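Local coordinates for protein tylactone synthase starter module and modules 1 & 2 (Streptomyces fradiae, PDB 2Z5L) that is the first ketoreductase of the tylosin polyketide synthase, probably reducing the beta-keto group of the growing chain with NADPH and setting hydroxyl stereochemistry, at residues A[71-76]-A[219-224]. Sequence-based numbering, arbitrary orientation.
Sequences SERGAS and LAAAVL
The guanidinium of R73 lies with one face over the backbone of helix 214-224, where the A221-A222 peptide passes beneath it: A222 N sits 3.7 Å below the plane, displaced from the middle toward its outer edge, and A221 C takes a similar offset place. On the same face, beyond the NH2 end, the methyl of A222 comes within 3.8 Å of R73 NH2 (from CB). The methyl of A221 lies nearer the start of the group, touching R73 CD at 3.3 Å and R73 NE at 3.2 Å. With CG beside the backbone N (chi1 -69°) and the chain extended from CG to NE, the arginine spans the gap to the helix, while the two backbones stay well apart, 8.0 Å between R73 CA and A221 CA. The contact is thus nearly all one long side chain laid on two alanines, whose short side chains are consistent with the flat cation lying so near the helix backbone. E218, one turn before A222, adds a long, weak ion pair to R73 NE. On the loop side, G74 N bonds to S71 O (2.9 Å) just after helix 60-71 ends, and G74 has positive phi (79°), as the chain turns toward strand 80-81. A221 and L224 also pack on L70 of helix 60-71, whereas V223 faces strands 140-147, 180-186 and 232-236. The arrangement is peripheral helix-to-loop packing, joining the end of helix 60-71 to helix 214-224 over the parallel strands of the N-terminal Rossmann-like half, consistent with the structural subdomain of modular polyketide synthase ketoreductases.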
loop_
_atom_site.group_PDB
_atom_site.type_symbol
_atom_site.label_atom_id
_atom_site.label_comp_id
_atom_site.label_asym_id
_atom_site.label_seq_id
_atom_site.Cartn_x
_atom_site.Cartn_y
_atom_site.Cartn_z
ATOM N N SER A 71 -0.119 -23.402 -22.363
ATOM C CA SER A 71 -0.593 -24.123 -23.541
ATOM C C SER A 71 -1.223 -25.453 -23.145
ATOM O O SER A 71 -2.244 -25.858 -23.706
ATOM C CB SER A 71 0.558 -24.376 -24.518
ATOM O OG SER A 71 0.997 -23.169 -25.118
ATOM N N GLU A 72 -0.615 -26.134 -22.182
ATOM C CA GLU A 72 -1.153 -27.405 -21.730
ATOM C C GLU A 72 -2.491 -27.188 -21.038
ATOM O O GLU A 72 -3.002 -28.088 -20.373
ATOM C CB GLU A 72 -0.190 -28.087 -20.764
ATOM C CG GLU A 72 1.147 -28.460 -21.375
ATOM C CD GLU A 72 2.006 -29.257 -20.416
ATOM O OE1 GLU A 72 2.268 -28.762 -19.298
ATOM O OE2 GLU A 72 2.416 -30.380 -20.781
ATOM N N ARG A 73 -3.056 -25.995 -21.192
ATOM C CA ARG A 73 -4.340 -25.670 -20.579
ATOM C C ARG A 73 -5.292 -25.069 -21.593
ATOM O O ARG A 73 -6.300 -24.455 -21.234
ATOM C CB ARG A 73 -4.140 -24.700 -19.418
ATOM C CG ARG A 73 -3.442 -25.329 -18.239
ATOM C CD ARG A 73 -3.165 -24.308 -17.168
ATOM N NE ARG A 73 -2.865 -24.958 -15.900
ATOM C CZ ARG A 73 -3.775 -25.555 -15.140
ATOM N NH1 ARG A 73 -5.046 -25.580 -15.519
ATOM N NH2 ARG A 73 -3.410 -26.136 -14.005
ATOM N N GLY A 74 -4.964 -25.265 -22.865
ATOM C CA GLY A 74 -5.791 -24.743 -23.934
ATOM C C GLY A 74 -5.539 -23.265 -24.141
ATOM O O GLY A 74 -6.467 -22.484 -24.355
ATOM N N ALA A 75 -4.274 -22.872 -24.069
ATOM C CA ALA A 75 -3.929 -21.476 -24.259
ATOM C C ALA A 75 -3.014 -21.303 -25.454
ATOM O O ALA A 75 -2.112 -22.106 -25.683
ATOM C CB ALA A 75 -3.272 -20.925 -23.009
ATOM N N SER A 76 -3.273 -20.259 -26.229
ATOM C CA SER A 76 -2.462 -19.945 -27.396
ATOM C C SER A 76 -1.565 -18.785 -26.975
ATOM O O SER A 76 -1.997 -17.632 -26.944
ATOM C CB SER A 76 -3.363 -19.537 -28.560
ATOM O OG SER A 76 -2.622 -19.458 -29.763
ATOM N N LEU A 219 0.763 -24.198 -10.741
ATOM C CA LEU A 219 -0.230 -23.576 -9.866
ATOM C C LEU A 219 -0.625 -22.204 -10.415
ATOM O O LEU A 219 -1.809 -21.849 -10.447
ATOM C CB LEU A 219 0.332 -23.427 -8.443
ATOM C CG LEU A 219 0.718 -24.695 -7.672
ATOM C CD1 LEU A 219 1.387 -24.321 -6.352
ATOM C CD2 LEU A 219 -0.510 -25.542 -7.420
ATOM N N ALA A 220 0.379 -21.447 -10.854
ATOM C CA ALA A 220 0.168 -20.113 -11.407
ATOM C C ALA A 220 -0.886 -20.135 -12.504
ATOM O O ALA A 220 -1.837 -19.359 -12.486
ATOM C CB ALA A 220 1.480 -19.570 -11.960
ATOM N N ALA A 221 -0.707 -21.036 -13.461
ATOM C CA ALA A 221 -1.639 -21.171 -14.568
ATOM C C ALA A 221 -3.029 -21.492 -14.051
ATOM O O ALA A 221 -4.030 -21.024 -14.598
ATOM C CB ALA A 221 -1.174 -22.269 -15.510
ATOM N N ALA A 222 -3.093 -22.303 -13.001
ATOM C CA ALA A 222 -4.377 -22.681 -12.423
ATOM C C ALA A 222 -5.124 -21.438 -11.965
ATOM O O ALA A 222 -6.325 -21.300 -12.196
ATOM C CB ALA A 222 -4.160 -23.622 -11.251
ATOM N N VAL A 223 -4.402 -20.533 -11.314
ATOM C CA VAL A 223 -4.994 -19.293 -10.822
ATOM C C VAL A 223 -5.588 -18.510 -11.982
ATOM O O VAL A 223 -6.674 -17.954 -11.872
ATOM C CB VAL A 223 -3.941 -18.410 -10.127
ATOM C CG1 VAL A 223 -4.598 -17.161 -9.569
ATOM C CG2 VAL A 223 -3.248 -19.191 -9.030
ATOM N N LEU A 224 -4.863 -18.466 -13.092
ATOM C CA LEU A 224 -5.327 -17.742 -14.267
ATOM C C LEU A 224 -6.628 -18.329 -14.793
ATOM O O LEU A 224 -7.542 -17.598 -15.177
ATOM C CB LEU A 224 -4.259 -17.786 -15.355
ATOM C CG LEU A 224 -2.908 -17.192 -14.951
ATOM C CD1 LEU A 224 -1.866 -17.550 -15.991
ATOM C CD2 LEU A 224 -3.029 -15.688 -14.791
#